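Local coordinates for protein O-methyltransferase (Saccharopolyspora spinosa, PDB 4CE0) that probably transfers a methyl group from S-adenosyl-L-methionine to the 4'-hydroxyl of the rhamnose of a spinosyn in antibiotic biosynthesis, at residues A[61-66]-A[90-95]; A[67-72]-A[206-211]; A[161-166]-A[173-178]; A[234-237]-A[243-246]. All blocks are in the same frame, centred on the assembly; numbering follows the deposited sequence.

Interaction 1. Residues A[61-66]-A[90-95]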
# COMPACT_ATOMS: atom_id res chain seq x y z
N ASP A 61 -5.36 3.42 13.68
CA ASP A 61 -6.80 3.66 13.55
C ASP A 61 -7.20 4.81 14.47
O ASP A 61 -8.07 5.64 14.15
CB ASP A 61 -7.65 2.45 13.94
CG ASP A 61 -7.54 1.29 12.96
OD1 ASP A 61 -7.05 1.46 11.82
OD2 ASP A 61 -7.96 0.17 13.34
N ASN A 62 -6.60 4.86 15.64
CA ASN A 62 -6.90 5.98 16.53
C ASN A 62 -6.45 7.28 15.87
O ASN A 62 -7.15 8.32 15.90
CB ASN A 62 -6.22 5.77 17.88
CG ASN A 62 -6.16 7.05 18.71
OD1 ASN A 62 -5.16 7.77 18.69
ND2 ASN A 62 -7.26 7.36 19.38
N LEU A 63 -5.28 7.23 15.24
CA LEU A 63 -4.72 8.46 14.64
C LEU A 63 -5.66 8.94 13.54
O LEU A 63 -5.95 10.13 13.43
CB LEU A 63 -3.32 8.19 14.12
CG LEU A 63 -2.50 9.36 13.57
CD1 LEU A 63 -2.56 10.55 14.47
CD2 LEU A 63 -1.04 8.93 13.38
N GLN A 64 -6.20 8.01 12.77
CA GLN A 64 -7.12 8.35 11.69
C GLN A 64 -8.42 8.97 12.25
O GLN A 64 -8.93 9.93 11.70
CB GLN A 64 -7.48 7.12 10.87
CG GLN A 64 -8.45 7.43 9.70
CD GLN A 64 -8.64 6.26 8.76
OE1 GLN A 64 -7.90 5.28 8.82
NE2 GLN A 64 -9.66 6.34 7.90
N HIS A 65 -8.96 8.37 13.31
CA HIS A 65 -10.19 8.87 13.98
C HIS A 65 -9.99 10.30 14.42
O HIS A 65 -10.82 11.17 14.13
CB HIS A 65 -10.51 8.01 15.22
CG HIS A 65 -11.64 8.54 16.06
ND1 HIS A 65 -11.45 9.46 17.07
CD2 HIS A 65 -12.97 8.28 16.03
CE1 HIS A 65 -12.62 9.75 17.63
NE2 HIS A 65 -13.55 9.04 17.02
N CYS A 66 -8.86 10.58 15.07
CA CYS A 66 -8.57 11.94 15.54
C CYS A 66 -8.38 12.97 14.40
O CYS A 66 -8.91 14.07 14.44
CB CYS A 66 -7.32 11.95 16.44
SG CYS A 66 -7.54 11.02 18.00
N CYS A 90 3.72 9.91 10.94
CA CYS A 90 3.66 11.19 10.25
C CYS A 90 3.30 11.04 8.79
O CYS A 90 2.55 11.86 8.25
CB CYS A 90 5.01 11.87 10.36
SG CYS A 90 5.35 12.51 12.02
N ILE A 91 3.85 10.03 8.14
CA ILE A 91 3.42 9.72 6.76
C ILE A 91 1.90 9.52 6.72
O ILE A 91 1.21 10.07 5.85
CB ILE A 91 4.14 8.50 6.21
CG1 ILE A 91 5.62 8.83 6.01
CG2 ILE A 91 3.59 8.06 4.85
CD1 ILE A 91 6.49 7.62 5.87
N PHE A 92 1.39 8.77 7.69
CA PHE A 92 -0.04 8.53 7.74
C PHE A 92 -0.86 9.80 7.89
O PHE A 92 -1.81 10.00 7.16
CB PHE A 92 -0.42 7.56 8.85
CG PHE A 92 -1.85 7.18 8.83
CD1 PHE A 92 -2.33 6.34 7.81
CD2 PHE A 92 -2.73 7.68 9.78
CE1 PHE A 92 -3.66 5.99 7.77
CE2 PHE A 92 -4.07 7.34 9.75
CZ PHE A 92 -4.54 6.48 8.74
N MET A 93 -0.46 10.69 8.80
CA MET A 93 -1.21 11.94 8.96
C MET A 93 -1.19 12.73 7.64
O MET A 93 -2.19 13.32 7.23
CB MET A 93 -0.63 12.80 10.09
CG MET A 93 -0.70 12.14 11.41
SD MET A 93 -0.33 13.27 12.77
CE MET A 93 1.42 13.26 12.66
N ARG A 94 -0.05 12.74 6.99
CA ARG A 94 0.05 13.46 5.71
C ARG A 94 -0.87 12.79 4.68
O ARG A 94 -1.49 13.45 3.83
CB ARG A 94 1.48 13.49 5.21
CG ARG A 94 1.66 14.06 3.76
CD ARG A 94 1.34 15.52 3.61
NE ARG A 94 1.26 15.97 2.20
CZ ARG A 94 0.13 16.05 1.50
NH1 ARG A 94 -1.04 15.68 2.01
NH2 ARG A 94 0.16 16.49 0.25
N ALA A 95 -0.99 11.48 4.79
CA ALA A 95 -1.82 10.75 3.81
C ALA A 95 -3.31 11.01 4.06
O ALA A 95 -4.10 11.07 3.12
CB ALA A 95 -1.51 9.28 3.84

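Interaction 2. Residues A[67-72]-A[206-211]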
# COMPACT_ATOMS: atom_id res chain seq x y z
N VAL A 67 -7.58 12.62 13.40
CA VAL A 67 -7.33 13.52 12.30
C VAL A 67 -8.66 13.77 11.59
O VAL A 67 -8.94 14.91 11.22
CB VAL A 67 -6.30 12.90 11.31
CG1 VAL A 67 -6.19 13.74 10.00
CG2 VAL A 67 -4.94 12.72 12.01
N GLU A 68 -9.46 12.70 11.38
CA GLU A 68 -10.73 12.86 10.64
C GLU A 68 -11.72 13.74 11.38
O GLU A 68 -12.48 14.49 10.76
CB GLU A 68 -11.37 11.50 10.30
CG GLU A 68 -10.71 10.83 9.06
CD GLU A 68 -11.28 9.47 8.70
OE1 GLU A 68 -12.31 9.09 9.28
OE2 GLU A 68 -10.70 8.79 7.82
N ALA A 69 -11.69 13.67 12.71
CA ALA A 69 -12.63 14.42 13.55
C ALA A 69 -12.29 15.89 13.51
O ALA A 69 -13.17 16.76 13.40
CB ALA A 69 -12.59 13.90 15.00
N VAL A 70 -11.00 16.17 13.60
CA VAL A 70 -10.49 17.53 13.50
C VAL A 70 -10.85 18.18 12.16
O VAL A 70 -11.19 19.37 12.09
CB VAL A 70 -8.97 17.51 13.68
CG1 VAL A 70 -8.29 18.54 12.84
CG2 VAL A 70 -8.60 17.65 15.18
N LEU A 71 -10.73 17.40 11.08
CA LEU A 71 -11.08 17.89 9.75
C LEU A 71 -12.60 18.13 9.63
O LEU A 71 -13.02 19.16 9.13
CB LEU A 71 -10.63 16.92 8.66
CG LEU A 71 -9.13 16.73 8.46
CD1 LEU A 71 -8.91 15.83 7.24
CD2 LEU A 71 -8.35 18.04 8.31
N ALA A 72 -13.43 17.18 10.10
CA ALA A 72 -14.88 17.36 9.97
C ALA A 72 -15.42 18.45 10.90
O ALA A 72 -16.34 19.18 10.54
CB ALA A 72 -15.55 16.13 10.25
N GLY A 206 -10.81 21.58 21.06
CA GLY A 206 -11.34 20.52 20.24
C GLY A 206 -10.23 19.71 19.56
O GLY A 206 -10.54 18.83 18.76
N GLY A 207 -8.97 20.05 19.84
CA GLY A 207 -7.81 19.34 19.29
C GLY A 207 -7.49 18.14 20.16
O GLY A 207 -8.01 18.03 21.27
N PHE A 208 -6.61 17.26 19.68
CA PHE A 208 -6.31 16.01 20.36
C PHE A 208 -4.87 15.94 20.83
O PHE A 208 -3.92 16.30 20.09
CB PHE A 208 -6.55 14.82 19.43
CG PHE A 208 -8.00 14.54 19.15
CD1 PHE A 208 -8.64 15.15 18.08
CD2 PHE A 208 -8.72 13.64 19.95
CE1 PHE A 208 -9.98 14.90 17.82
CE2 PHE A 208 -10.05 13.38 19.69
CZ PHE A 208 -10.68 14.00 18.62
N VAL A 209 -4.71 15.45 22.05
CA VAL A 209 -3.42 14.97 22.50
C VAL A 209 -3.46 13.45 22.53
O VAL A 209 -4.33 12.85 23.18
CB VAL A 209 -3.04 15.44 23.92
CG1 VAL A 209 -1.62 15.01 24.20
CG2 VAL A 209 -3.14 16.90 24.02
N ILE A 210 -2.50 12.86 21.82
CA ILE A 210 -2.33 11.43 21.75
C ILE A 210 -1.02 11.03 22.45
O ILE A 210 0.05 11.55 22.17
CB ILE A 210 -2.34 10.96 20.30
CG1 ILE A 210 -3.70 11.23 19.66
CG2 ILE A 210 -2.04 9.47 20.21
CD1 ILE A 210 -3.71 11.02 18.19
N ILE A 211 -1.13 10.12 23.40
CA ILE A 211 0.03 9.68 24.19
C ILE A 211 0.31 8.22 23.81
O ILE A 211 -0.42 7.32 24.21
CB ILE A 211 -0.22 9.76 25.68
CG1 ILE A 211 -0.80 11.12 26.09
CG2 ILE A 211 1.06 9.47 26.45
CD1 ILE A 211 0.18 12.27 26.01

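Interaction 3. Residues A[161-166]-A[173-178]. With SAH (S-adenosyl-L-homocysteine), chain B.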
# COMPACT_ATOMS: atom_id res chain seq x y z
N ARG A 161 6.96 19.33 7.17
CA ARG A 161 8.14 20.06 7.66
C ARG A 161 8.83 19.30 8.79
O ARG A 161 8.20 18.61 9.61
CB ARG A 161 7.74 21.45 8.13
CG ARG A 161 7.17 22.30 6.99
CD ARG A 161 6.87 23.73 7.42
NE ARG A 161 8.10 24.46 7.80
CZ ARG A 161 8.17 25.79 7.96
NH1 ARG A 161 7.10 26.56 7.77
NH2 ARG A 161 9.30 26.35 8.34
N PHE A 162 10.15 19.37 8.77
CA PHE A 162 10.94 18.62 9.72
C PHE A 162 11.55 19.57 10.71
O PHE A 162 11.99 20.64 10.34
CB PHE A 162 12.01 17.82 8.99
CG PHE A 162 11.44 16.89 7.95
CD1 PHE A 162 11.23 17.33 6.64
CD2 PHE A 162 11.12 15.57 8.27
CE1 PHE A 162 10.71 16.47 5.66
CE2 PHE A 162 10.58 14.69 7.28
CZ PHE A 162 10.38 15.14 6.00
N LEU A 163 11.52 19.19 11.99
CA LEU A 163 12.14 19.99 13.04
C LEU A 163 13.18 19.13 13.74
O LEU A 163 12.83 18.41 14.70
CB LEU A 163 11.08 20.48 14.01
CG LEU A 163 11.45 21.50 15.08
CD1 LEU A 163 12.15 22.73 14.50
CD2 LEU A 163 10.16 21.89 15.84
N PRO A 164 14.44 19.18 13.26
CA PRO A 164 15.51 18.30 13.78
C PRO A 164 16.19 18.89 15.01
O PRO A 164 16.57 20.06 14.99
CB PRO A 164 16.49 18.25 12.59
CG PRO A 164 16.38 19.60 11.98
CD PRO A 164 14.90 19.93 12.07
N GLY A 165 16.33 18.11 16.08
CA GLY A 165 17.05 18.54 17.26
C GLY A 165 16.49 17.83 18.46
O GLY A 165 15.50 17.11 18.35
N TRP A 166 17.16 17.99 19.60
CA TRP A 166 16.60 17.53 20.86
C TRP A 166 15.45 18.44 21.21
O TRP A 166 15.55 19.65 21.04
CB TRP A 166 17.70 17.53 21.94
CG TRP A 166 18.87 16.72 21.49
CD1 TRP A 166 20.07 17.19 21.04
CD2 TRP A 166 18.92 15.30 21.38
NE1 TRP A 166 20.88 16.14 20.67
CE2 TRP A 166 20.20 14.97 20.88
CE3 TRP A 166 18.02 14.27 21.66
CZ2 TRP A 166 20.59 13.64 20.67
CZ3 TRP A 166 18.42 12.96 21.46
CH2 TRP A 166 19.69 12.66 20.96
N THR A 173 11.26 27.33 20.98
CA THR A 173 11.15 28.32 19.93
C THR A 173 10.59 27.72 18.64
O THR A 173 10.85 28.23 17.55
CB THR A 173 12.53 28.90 19.64
OG1 THR A 173 13.48 27.82 19.59
CG2 THR A 173 12.92 29.88 20.75
N ALA A 174 9.80 26.66 18.75
CA ALA A 174 9.34 25.98 17.55
C ALA A 174 8.56 26.96 16.66
O ALA A 174 7.78 27.77 17.15
CB ALA A 174 8.47 24.78 17.92
N PRO A 175 8.77 26.90 15.34
CA PRO A 175 8.00 27.77 14.43
C PRO A 175 6.57 27.27 14.16
O PRO A 175 5.98 27.55 13.10
CB PRO A 175 8.86 27.79 13.15
CG PRO A 175 9.60 26.49 13.17
CD PRO A 175 9.84 26.16 14.63
N ILE A 176 6.02 26.56 15.12
CA ILE A 176 4.64 26.06 15.06
C ILE A 176 3.72 27.08 15.72
O ILE A 176 3.99 27.55 16.82
CB ILE A 176 4.55 24.70 15.79
CG1 ILE A 176 5.40 23.64 15.05
CG2 ILE A 176 3.12 24.24 15.91
CD1 ILE A 176 5.65 22.38 15.86
N GLN A 177 2.63 27.44 15.06
CA GLN A 177 1.71 28.46 15.61
C GLN A 177 0.51 27.83 16.30
O GLN A 177 0.14 28.22 17.41
CB GLN A 177 1.20 29.39 14.50
CG GLN A 177 1.94 30.69 14.38
CD GLN A 177 3.37 30.49 13.98
OE1 GLN A 177 4.15 29.85 14.69
NE2 GLN A 177 3.74 31.03 12.83
N GLU A 178 -0.12 26.88 15.63
CA GLU A 178 -1.21 26.14 16.25
C GLU A 178 -1.29 24.70 15.77
O GLU A 178 -0.83 24.35 14.69
CB GLU A 178 -2.55 26.86 16.09
CG GLU A 178 -2.96 27.19 14.69
CD GLU A 178 -4.21 28.07 14.63
OE1 GLU A 178 -4.86 28.27 15.66
OE2 GLU A 178 -4.55 28.55 13.53
N SAH B . 7.19 4.31 15.02
CA SAH B . 7.13 5.23 16.16
CB SAH B . 8.42 5.90 16.56
CG SAH B . 8.69 6.70 17.83
SD SAH B . 10.22 5.97 18.48
C SAH B . 6.21 6.22 15.57
O SAH B . 6.17 7.30 16.14
OXT SAH B . 5.60 5.65 14.47
C5' SAH B . 10.85 7.32 19.55
C4' SAH B . 11.43 8.52 18.78
O4' SAH B . 11.54 9.64 19.62
C3' SAH B . 12.84 8.29 18.22
O3' SAH B . 12.78 8.52 16.82
C2' SAH B . 13.77 9.29 18.93
O2' SAH B . 14.88 9.84 18.18
C1' SAH B . 12.76 10.34 19.39
N9 SAH B . 13.10 11.10 20.62
C8 SAH B . 12.89 10.65 21.91
N7 SAH B . 13.26 11.63 22.75
C5 SAH B . 13.65 12.70 22.03
C6 SAH B . 14.13 13.97 22.37
N6 SAH B . 14.25 14.34 23.65
N1 SAH B . 14.48 14.86 21.39
C2 SAH B . 14.35 14.54 20.05
N3 SAH B . 13.91 13.28 19.73
C4 SAH B . 13.53 12.39 20.69

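Interaction 4. Residues A[234-237]-A[243-246]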
# COMPACT_ATOMS: atom_id res chain seq x y z
N GLU A 234 -9.74 17.07 31.26
CA GLU A 234 -10.41 16.37 30.15
C GLU A 234 -10.07 14.87 30.27
O GLU A 234 -8.94 14.52 30.57
CB GLU A 234 -9.98 16.98 28.80
CG GLU A 234 -10.52 18.44 28.60
CD GLU A 234 -9.49 19.56 28.91
OE1 GLU A 234 -8.89 19.56 30.00
OE2 GLU A 234 -9.28 20.47 28.06
N PRO A 235 -11.07 13.98 30.13
CA PRO A 235 -10.73 12.62 30.56
C PRO A 235 -9.86 11.89 29.56
O PRO A 235 -10.02 12.04 28.37
CB PRO A 235 -12.09 11.93 30.64
CG PRO A 235 -13.10 13.04 30.64
CD PRO A 235 -12.49 14.09 29.78
N ILE A 236 -9.00 11.03 30.08
CA ILE A 236 -8.13 10.21 29.26
C ILE A 236 -8.90 8.98 28.81
O ILE A 236 -9.50 8.26 29.62
CB ILE A 236 -6.86 9.84 30.07
CG1 ILE A 236 -6.00 11.10 30.28
CG2 ILE A 236 -6.09 8.77 29.38
CD1 ILE A 236 -5.02 11.01 31.44
N HIS A 237 -8.90 8.76 27.49
CA HIS A 237 -9.51 7.59 26.84
C HIS A 237 -8.39 6.64 26.48
O HIS A 237 -7.36 7.05 25.91
CB HIS A 237 -10.22 8.01 25.55
CG HIS A 237 -11.49 8.77 25.78
ND1 HIS A 237 -11.73 9.49 26.92
CD2 HIS A 237 -12.58 8.91 24.99
CE1 HIS A 237 -12.93 10.05 26.84
NE2 HIS A 237 -13.46 9.72 25.68
N GLY A 243 -1.47 3.00 24.38
CA GLY A 243 -1.67 4.39 24.09
C GLY A 243 -2.94 4.91 24.72
O GLY A 243 -3.86 4.16 25.05
N ALA A 244 -2.98 6.22 24.88
CA ALA A 244 -4.15 6.86 25.41
C ALA A 244 -4.23 8.23 24.80
O ALA A 244 -3.25 8.72 24.26
CB ALA A 244 -4.04 6.96 26.94
N TYR A 245 -5.40 8.87 24.90
CA TYR A 245 -5.51 10.20 24.36
C TYR A 245 -6.59 10.98 25.07
O TYR A 245 -7.42 10.41 25.82
CB TYR A 245 -5.81 10.13 22.86
CG TYR A 245 -7.21 9.68 22.55
CD1 TYR A 245 -7.54 8.32 22.52
CD2 TYR A 245 -8.21 10.60 22.29
CE1 TYR A 245 -8.83 7.88 22.21
CE2 TYR A 245 -9.52 10.19 21.99
CZ TYR A 245 -9.82 8.83 21.95
OH TYR A 245 -11.11 8.44 21.64
N TRP A 246 -6.57 12.28 24.86
CA TRP A 246 -7.71 13.08 25.26
C TRP A 246 -7.93 14.19 24.28
O TRP A 246 -7.04 14.51 23.46
CB TRP A 246 -7.57 13.59 26.70
CG TRP A 246 -6.76 14.86 26.94
CD1 TRP A 246 -7.21 16.14 26.85
CD2 TRP A 246 -5.39 14.94 27.35
NE1 TRP A 246 -6.20 17.02 27.18
CE2 TRP A 246 -5.07 16.30 27.49
CE3 TRP A 246 -4.40 13.99 27.61
CZ2 TRP A 246 -3.81 16.74 27.88
CZ3 TRP A 246 -3.15 14.42 28.00
CH2 TRP A 246 -2.87 15.79 28.14

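Interaction 1. Residues A[61-66]-A[90-95]
Leu63 and Gln64 of one helix meet Phe92 and Met93 of the next, and no hydrogen bond joins the two segments. The Phe92 ring offers its rim: Gln64 CB lies 3.6 Å from CE2, while the amide oxygen OE1 of Gln64, close to the ring plane, stands 3.6 Å from CZ. Leu63 and Phe92 lie alongside each other, pointing opposite ways, with Leu63 CG 4.2 Å from Phe92 CD2. The same leucine crosses Met93 at about a right angle, with CD2 3.8 Å from Met93 CG and CD1 3.9 Å from SD. Phe92 reaches over because its CG is anti to the backbone N (chi1 -174°). Farther out, Gln64 is fixed at both ends of its amide, OE1 by Lys13 NZ and NE2 by Glu68 OE2, and Lys13 also forms a salt bridge with Asp61. On the sheet side, Leu63 packs on Ile210, and Met93 on Phe79 and Glu81. The axes of the two short helical segments approach to 10.2 Å and are inclined at 36°, running broadly the same way. This is a worked case of helix packing over one face of the sheet in a Rossmann-like, class I methyltransferase fold, where helix 88-100 links strands 78-82 and 107-111.

Interaction 2. Residues A[67-72]-A[206-211]
Around Val70, helix 56-73 passes strand 207-211 near Gly207, the CA of Val70 lying 6.6 Å from the CA of Gly207. Phe208 spans the distance, as the one large side chain that the strand sends into this contact. Its CG is anti to the carbonyl carbon (chi1 -71°), and the ring thereby lies beside the helix, where two small residues receive it. Val70 supplies a methyl group to the rim: CG2 sits in the plane of the ring, 3.8 Å from Phe208 CD1 and 4.1 Å from Phe208 CE1. The two side chains run past each other in opposite senses. One residue earlier, Ala69 brings its CB obliquely to the ring, 4.0 Å from CE1 and 4.1 Å from CZ of Phe208. Val70 CG2 further touches the carbonyl oxygen of Gly206 at 4.2 Å. Gly206 has a positive phi (82°), a conformation readily taken by glycine, and the chain turns a corner here. The side-chain packing is apolar, no hydrogen bond crosses between the segments, and the contact illustrates how helices settle on a Rossmann-like sheet. On the sheet, Phe208 forms backbone hydrogen bonds with Ala180 and Leu182 of strand 179-184, which Val70 also touches. Beyond the helix, Val67 and Leu71 pack against Val96, Leu97 and Phe100 of helix 88-100.

Interaction 3. Residues A[161-166]-A[173-178]
Leu163 is the centre of this contact, reaching from the strand to Ala174 and Pro175 of the loop that leads into strand 179-184. Its CG is anti to the backbone N (chi1 -171°), which carries the forked end of the side chain out to the loop, and the two methyl groups then divide the work. CD2 lies 3.9 Å from Ala174 CB. CD1 meets the pyrrolidine ring of Pro175 at its CD, 4.1 Å away, the two side chains pointing toward each other. No hydrogen bond crosses between the segments, and the backbones remain well apart, the CA of Leu163 being 8.0 Å from the CA of Ala174. Ala174 is buried and Pro175 exposed, and Leu163 bridges the two.

Just past the strand, the chain becomes part of the S-adenosyl-L-homocysteine pocket. Gly165 O comes within 3.3 Å of C2 of the adenine, and Trp166 approaches its N1 with CA at 3.5 Å and with CE3 at 3.6 Å. Gly165 has a positive phi (152°), which glycine readily adopts. Trp166 is the N-cap of helix 167-170, whose first residue, Phe167, donates its backbone N to the ligand.

Strand 160-164 is outermost in the sheet within the chain. Leu163 forms backbone hydrogen bonds with Val109 and Asp111 of the parallel strand 107-111, Phe162 packs on helix 143-152, and Pro175 and Ile176 lean on Trp108.

Interaction 4. Residues A[234-237]-A[243-246]
A beta hairpin ends the sheet here, and its antiparallel strands are joined through His237 and Tyr245, a hydrogen-bonded pair. His237 N donates to Tyr245 O (2.8 Å) and Tyr245 N to His237 O (2.9 Å). Both residues project from the same face of the sheet, and their side chains consequently meet. His237 CB lies over one face of the tyrosine ring, toward its rim, in a CH-pi contact 3.9 Å from the ring centroid. The imidazole then turns its edge to that ring in an offset edge-to-face pair, with planes 61° apart and CD2 of His237 3.7 Å from Tyr245 OH. Tyr245 CG stands between the backbone N and the carbonyl carbon (chi1 72°), which brings one face of the ring against His237 CB.

Away from this pair, Ile236 meets two neighbours: CG2 touches Ala244 CB at 3.7 Å, while CG1 comes obliquely to the indole of Trp246. Glu234 adds its CB, 3.5 Å from Trp246 CD1, and Pro235 O approaches Trp246 CB at 3.3 Å. The carboxylate of Glu234 is occupied at OE2 by the backbone N of Ser249.

Strand 237-238 is the outermost strand on this side within the chain. Inward, Ala244 and Trp246 form backbone hydrogen bonds with Ile211 and Val209 of strand 207-211, while helix 219-230 closes over the indole with Val223 and with Arg227 in a cation-pi contact.

Overall arrangement
Three of the four contacts form one continuous body. Interactions 1 and 2 share helix 56-73 and meet where Cys66 SG lies 3.5 Å from Phe208 CD2. Interaction 4 joins both, with Tyr245 CE1 3.3 Å from Asn62 ND2 and Tyr245 CD2 3.9 Å from Phe208 CD2. Interaction 3 stands apart at the far edge of the same sheet, its centre about 24 Å from that of interaction 4, and its segment 161-166 contributes Gly165 and Trp166 to the adenine pocket. The magnesium ion, held by Asp185, Asp212 and Asp213, is about 11 Å from the side chains of both Leu63 and Ala244. Leu63 is also about 7 Å from the bound S-adenosyl-L-homocysteine.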